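Local coordinates for protein heavy metal cation tricomponent efflux pump ZneA(CzcA-like) (Cupriavidus metallidurans, PDB 4K0J) that exports zinc and probably other heavy metal cations in exchange for protons, as the trimeric inner-membrane RND component of a three-part efflux pump, at residues T66-H80 / S84-K98. Numbering follows the deposited sequence.
Sequences TIPLEREIMGVPGMH and SKSTFGLSLITVVFK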
loop_
_atom_site.group_PDB
_atom_site.type_symbol
_atom_site.label_atom_id
_atom_site.label_comp_id
_atom_site.label_asym_id
_atom_site.label_seq_id
_atom_site.Cartn_x
_atom_site.Cartn_y
_atom_site.Cartn_z
ATOM N N THR C 66 -23.269 -17.855 3.128
ATOM C CA THR C 66 -23.028 -16.762 4.063
ATOM C C THR C 66 -22.256 -17.216 5.302
ATOM O O THR C 66 -21.439 -16.472 5.836
ATOM C CB THR C 66 -24.346 -16.091 4.495
ATOM O OG1 THR C 66 -25.099 -15.730 3.333
ATOM C CG2 THR C 66 -24.076 -14.844 5.309
ATOM N N ILE C 67 -22.506 -18.445 5.746
ATOM C CA ILE C 67 -21.886 -18.957 6.970
ATOM C C ILE C 67 -20.355 -19.147 6.925
ATOM O O ILE C 67 -19.647 -18.582 7.763
ATOM C CB ILE C 67 -22.585 -20.237 7.475
ATOM C CG1 ILE C 67 -24.034 -19.931 7.832
ATOM C CG2 ILE C 67 -21.865 -20.790 8.694
ATOM C CD1 ILE C 67 -24.176 -19.171 9.127
ATOM N N PRO C 68 -19.834 -19.933 5.957
ATOM C CA PRO C 68 -18.377 -20.140 5.949
ATOM C C PRO C 68 -17.608 -18.873 5.552
ATOM O O PRO C 68 -16.482 -18.630 6.019
ATOM C CB PRO C 68 -18.194 -21.224 4.886
ATOM C CG PRO C 68 -19.332 -21.018 3.949
ATOM C CD PRO C 68 -20.486 -20.606 4.815
ATOM N N LEU C 69 -18.230 -18.083 4.680
ATOM C CA LEU C 69 -17.729 -16.768 4.325
ATOM C C LEU C 69 -17.637 -15.915 5.573
ATOM O O LEU C 69 -16.656 -15.222 5.776
ATOM C CB LEU C 69 -18.644 -16.094 3.309
ATOM C CG LEU C 69 -18.229 -16.178 1.845
ATOM C CD1 LEU C 69 -18.153 -17.624 1.384
ATOM C CD2 LEU C 69 -19.197 -15.389 0.984
ATOM N N GLU C 70 -18.664 -15.969 6.414
ATOM C CA GLU C 70 -18.657 -15.209 7.657
ATOM C C GLU C 70 -17.542 -15.701 8.576
ATOM O O GLU C 70 -16.896 -14.901 9.255
ATOM C CB GLU C 70 -20.022 -15.273 8.355
ATOM C CG GLU C 70 -20.169 -14.312 9.529
ATOM C CD GLU C 70 -21.607 -14.149 9.988
ATOM O OE1 GLU C 70 -21.820 -13.684 11.131
ATOM O OE2 GLU C 70 -22.522 -14.474 9.203
ATOM N N ARG C 71 -17.310 -17.013 8.577
ATOM C CA ARG C 71 -16.211 -17.598 9.346
ATOM C C ARG C 71 -14.854 -17.018 8.940
ATOM O O ARG C 71 -14.129 -16.482 9.779
ATOM C CB ARG C 71 -16.186 -19.125 9.206
ATOM C CG ARG C 71 -17.427 -19.835 9.728
ATOM C CD ARG C 71 -17.195 -21.337 9.821
ATOM N NE ARG C 71 -18.388 -22.065 10.242
ATOM C CZ ARG C 71 -19.131 -22.817 9.435
ATOM N NH1 ARG C 71 -18.806 -22.946 8.155
ATOM N NH2 ARG C 71 -20.200 -23.445 9.911
ATOM N N GLU C 72 -14.507 -17.119 7.659
ATOM C CA GLU C 72 -13.209 -16.602 7.210
ATOM C C GLU C 72 -13.088 -15.069 7.289
ATOM O O GLU C 72 -12.105 -14.538 7.800
ATOM C CB GLU C 72 -12.854 -17.118 5.808
ATOM C CG GLU C 72 -13.969 -17.024 4.777
ATOM C CD GLU C 72 -13.634 -17.761 3.489
ATOM O OE1 GLU C 72 -14.559 -18.300 2.843
ATOM O OE2 GLU C 72 -12.441 -17.800 3.123
ATOM N N ILE C 73 -14.103 -14.373 6.795
ATOM C CA ILE C 73 -14.119 -12.915 6.774
ATOM C C ILE C 73 -14.124 -12.276 8.172
ATOM O O ILE C 73 -13.597 -11.179 8.355
ATOM C CB ILE C 73 -15.305 -12.397 5.926
ATOM C CG1 ILE C 73 -15.157 -12.866 4.477
ATOM C CG2 ILE C 73 -15.412 -10.882 5.971
ATOM C CD1 ILE C 73 -16.299 -12.433 3.583
ATOM N N MET C 74 -14.697 -12.961 9.162
ATOM C CA MET C 74 -14.708 -12.437 10.534
ATOM C C MET C 74 -13.291 -12.116 11.016
ATOM O O MET C 74 -13.091 -11.222 11.836
ATOM C CB MET C 74 -15.389 -13.422 11.493
ATOM C CG MET C 74 -15.425 -12.983 12.958
ATOM S SD MET C 74 -16.496 -11.568 13.303
ATOM C CE MET C 74 -16.165 -11.289 15.041
ATOM N N GLY C 75 -12.314 -12.836 10.475
ATOM C CA GLY C 75 -10.929 -12.668 10.868
ATOM C C GLY C 75 -10.137 -11.627 10.094
ATOM O O GLY C 75 -8.927 -11.517 10.286
ATOM N N VAL C 76 -10.793 -10.866 9.220
ATOM C CA VAL C 76 -10.087 -9.796 8.520
ATOM C C VAL C 76 -9.584 -8.766 9.521
ATOM O O VAL C 76 -10.277 -8.427 10.481
ATOM C CB VAL C 76 -10.941 -9.096 7.430
ATOM C CG1 VAL C 76 -11.372 -10.092 6.369
ATOM C CG2 VAL C 76 -12.144 -8.380 8.039
ATOM N N PRO C 77 -8.352 -8.287 9.317
ATOM C CA PRO C 77 -7.771 -7.283 10.206
ATOM C C PRO C 77 -8.539 -5.971 10.138
ATOM O O PRO C 77 -9.083 -5.623 9.091
ATOM C CB PRO C 77 -6.364 -7.098 9.643
ATOM C CG PRO C 77 -6.464 -7.538 8.227
ATOM C CD PRO C 77 -7.415 -8.681 8.253
ATOM N N GLY C 78 -8.591 -5.260 11.259
ATOM C CA GLY C 78 -9.230 -3.960 11.309
ATOM C C GLY C 78 -10.744 -4.018 11.276
ATOM O O GLY C 78 -11.403 -2.989 11.148
ATOM N N MET C 79 -11.301 -5.217 11.395
ATOM C CA MET C 79 -12.749 -5.374 11.391
ATOM C C MET C 79 -13.363 -4.790 12.662
ATOM O O MET C 79 -12.790 -4.904 13.742
ATOM C CB MET C 79 -13.123 -6.847 11.260
ATOM C CG MET C 79 -14.600 -7.081 10.999
ATOM S SD MET C 79 -15.326 -8.306 12.099
ATOM C CE MET C 79 -15.324 -7.411 13.651
ATOM N N HIS C 80 -14.529 -4.164 12.531
ATOM C CA HIS C 80 -15.220 -3.591 13.681
ATOM C C HIS C 80 -16.598 -4.208 13.868
ATOM O O HIS C 80 -16.879 -4.806 14.900
ATOM C CB HIS C 80 -15.355 -2.079 13.535
ATOM C CG HIS C 80 -16.072 -1.424 14.673
ATOM N ND1 HIS C 80 -17.164 -0.603 14.492
ATOM C CD2 HIS C 80 -15.852 -1.471 16.009
ATOM C CE1 HIS C 80 -17.585 -0.170 15.669
ATOM N NE2 HIS C 80 -16.804 -0.680 16.604
ATOM N N SER C 84 -24.571 -9.403 7.868
ATOM C CA SER C 84 -24.803 -10.166 6.645
ATOM C C SER C 84 -26.281 -10.483 6.426
ATOM O O SER C 84 -27.038 -10.654 7.380
ATOM C CB SER C 84 -23.988 -11.464 6.658
ATOM O OG SER C 84 -24.295 -12.256 7.792
ATOM N N LYS C 85 -26.683 -10.564 5.161
ATOM C CA LYS C 85 -28.076 -10.821 4.824
ATOM C C LYS C 85 -28.216 -11.792 3.661
ATOM O O LYS C 85 -27.602 -11.618 2.606
ATOM C CB LYS C 85 -28.803 -9.520 4.509
ATOM C CG LYS C 85 -30.302 -9.636 4.590
ATOM C CD LYS C 85 -30.967 -8.303 4.292
ATOM C CE LYS C 85 -30.485 -7.208 5.235
ATOM N NZ LYS C 85 -31.141 -5.901 4.949
ATOM N N SER C 86 -29.050 -12.806 3.863
ATOM C CA SER C 86 -29.187 -13.896 2.905
ATOM C C SER C 86 -30.631 -14.056 2.444
ATOM O O SER C 86 -31.562 -13.990 3.257
ATOM C CB SER C 86 -28.701 -15.189 3.541
ATOM O OG SER C 86 -27.603 -14.931 4.401
ATOM N N THR C 87 -30.808 -14.276 1.142
ATOM C CA THR C 87 -32.136 -14.240 0.543
ATOM C C THR C 87 -32.175 -14.697 -0.914
ATOM O O THR C 87 -31.142 -14.982 -1.527
ATOM C CB THR C 87 -32.741 -12.816 0.610
ATOM O OG1 THR C 87 -33.991 -12.790 -0.093
ATOM C CG2 THR C 87 -31.791 -11.809 -0.017
ATOM N N PHE C 88 -33.394 -14.762 -1.447
ATOM C CA PHE C 88 -33.641 -15.041 -2.857
ATOM C C PHE C 88 -32.787 -14.102 -3.692
ATOM O O PHE C 88 -32.846 -12.878 -3.537
ATOM C CB PHE C 88 -35.134 -14.855 -3.173
ATOM C CG PHE C 88 -35.494 -15.027 -4.632
ATOM C CD1 PHE C 88 -35.716 -16.288 -5.165
ATOM C CD2 PHE C 88 -35.653 -13.921 -5.459
ATOM C CE1 PHE C 88 -36.065 -16.447 -6.503
ATOM C CE2 PHE C 88 -36.001 -14.074 -6.797
ATOM C CZ PHE C 88 -36.206 -15.339 -7.317
ATOM N N GLY C 89 -31.967 -14.690 -4.552
ATOM C CA GLY C 89 -31.071 -13.914 -5.379
ATOM C C GLY C 89 -29.637 -13.913 -4.887
ATOM O O GLY C 89 -28.717 -14.061 -5.694
ATOM N N LEU C 90 -29.428 -13.765 -3.578
ATOM C CA LEU C 90 -28.075 -13.489 -3.102
ATOM C C LEU C 90 -27.775 -13.619 -1.610
ATOM O O LEU C 90 -28.657 -13.755 -0.765
ATOM C CB LEU C 90 -27.658 -12.079 -3.532
ATOM C CG LEU C 90 -28.138 -10.954 -2.617
ATOM C CD1 LEU C 90 -27.416 -9.676 -2.951
ATOM C CD2 LEU C 90 -29.630 -10.748 -2.734
ATOM N N SER C 91 -26.479 -13.559 -1.322
ATOM C CA SER C 91 -25.948 -13.389 0.019
ATOM C C SER C 91 -25.028 -12.181 0.002
ATOM O O SER C 91 -23.974 -12.214 -0.636
ATOM C CB SER C 91 -25.125 -14.602 0.418
ATOM O OG SER C 91 -24.054 -14.206 1.257
ATOM N N LEU C 92 -25.423 -11.111 0.684
ATOM C CA LEU C 92 -24.573 -9.924 0.752
ATOM C C LEU C 92 -24.075 -9.672 2.172
ATOM O O LEU C 92 -24.859 -9.577 3.121
ATOM C CB LEU C 92 -25.253 -8.684 0.149
ATOM C CG LEU C 92 -26.433 -7.983 0.814
ATOM C CD1 LEU C 92 -26.645 -6.631 0.179
ATOM C CD2 LEU C 92 -27.678 -8.815 0.676
ATOM N N ILE C 93 -22.757 -9.583 2.310
ATOM C CA ILE C 93 -22.144 -9.457 3.624
ATOM C C ILE C 93 -21.519 -8.088 3.803
ATOM O O ILE C 93 -20.641 -7.705 3.039
ATOM C CB ILE C 93 -21.063 -10.527 3.831
ATOM C CG1 ILE C 93 -21.701 -11.916 3.943
ATOM C CG2 ILE C 93 -20.217 -10.203 5.048
ATOM C CD1 ILE C 93 -20.701 -13.043 4.067
ATOM N N THR C 94 -21.977 -7.349 4.806
ATOM C CA THR C 94 -21.448 -6.018 5.070
ATOM C C THR C 94 -20.372 -6.072 6.150
ATOM O O THR C 94 -20.572 -6.682 7.197
ATOM C CB THR C 94 -22.564 -5.038 5.494
ATOM O OG1 THR C 94 -23.457 -4.826 4.395
ATOM C CG2 THR C 94 -21.979 -3.702 5.910
ATOM N N VAL C 95 -19.225 -5.449 5.881
ATOM C CA VAL C 95 -18.183 -5.320 6.897
ATOM C C VAL C 95 -17.796 -3.868 7.098
ATOM O O VAL C 95 -17.395 -3.200 6.152
ATOM C CB VAL C 95 -16.911 -6.107 6.539
ATOM C CG1 VAL C 95 -15.774 -5.730 7.487
ATOM C CG2 VAL C 95 -17.178 -7.596 6.598
ATOM N N VAL C 96 -17.924 -3.381 8.329
ATOM C CA VAL C 96 -17.428 -2.058 8.675
ATOM C C VAL C 96 -16.194 -2.211 9.557
ATOM O O VAL C 96 -16.144 -3.084 10.423
ATOM C CB VAL C 96 -18.522 -1.174 9.329
ATOM C CG1 VAL C 96 -19.785 -1.980 9.581
ATOM C CG2 VAL C 96 -18.023 -0.529 10.616
ATOM N N PHE C 97 -15.195 -1.368 9.303
ATOM C CA PHE C 97 -13.875 -1.486 9.925
ATOM C C PHE C 97 -13.662 -0.503 11.072
ATOM O O PHE C 97 -14.513 0.341 11.349
ATOM C CB PHE C 97 -12.781 -1.277 8.879
ATOM C CG PHE C 97 -12.738 -2.340 7.818
ATOM C CD1 PHE C 97 -13.646 -2.335 6.774
ATOM C CD2 PHE C 97 -11.780 -3.336 7.858
ATOM C CE1 PHE C 97 -13.605 -3.310 5.797
ATOM C CE2 PHE C 97 -11.733 -4.311 6.878
ATOM C CZ PHE C 97 -12.647 -4.298 5.847
ATOM N N LYS C 98 -12.524 -0.628 11.746
ATOM C CA LYS C 98 -12.153 0.313 12.796
ATOM C C LYS C 98 -11.682 1.596 12.138
ATOM O O LYS C 98 -11.454 1.622 10.936
ATOM C CB LYS C 98 -11.048 -0.263 13.687
ATOM C CG LYS C 98 -11.542 -0.924 14.968
ATOM C CD LYS C 98 -12.180 0.092 15.911
ATOM C CE LYS C 98 -12.681 -0.567 17.193
ATOM N NZ LYS C 98 -13.416 0.393 18.067
#
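Thr66 comes down from helix 62-73 onto two serines of the hairpin formed by strands 79-87 and 90-97. Its OG1 hydrogen-bonds to Ser86 OG and to Ser91 OG, 2.8 Å each, so one hydroxyl bridges both strands; Val61 O is a further, weak partner. With OG1 beside the helix backbone N (chi1 -52°), the methyl CG2 packs against Ser84 CB and Ile93 CG1. Ser84 OG, hydrogen-bonded to the backbone O of Arg801, lies 3.2 Å from Glu70 OE2, whose carboxylate pairs with Arg801 in a salt bridge.

Ile93 continues the apolar part of the interface: its CD1 reaches up to Leu69 CB at 3.8 Å and also meets the carbonyl of Thr66. One helical turn on, Ile73 CG2 meets Val95 CG2. This is the split β-α-β (α+β) architecture of RND porter subdomains, helix 62-73 crossing from strand 46-52 to strand 79-87 over one face of the antiparallel sheet; helix 66-73 runs at 21° to strand 90-97, axes 9.7 Å apart.

Past the helix, the chain turns at Val76-Met79 and enters the sheet beside strand 90-97. Two backbone bonds secure it, Lys98 N to Gly78 O at 2.7 Å and His80 N to Val96 O at 2.9 Å. Between them, Met79 and Phe97 form a non-hydrogen-bonded antiparallel pair. The Phe97 ring presents an edge to Pro77 O and carries Val95 CG1 over one face. CG of His80 swings away from the backbone N (chi1 179°), setting the ring alongside Val96, both pointing the same way, with Val96 CG2 at its edge near ND1; Lys98 CE comes obliquely to 3.5 Å from His80 CD2.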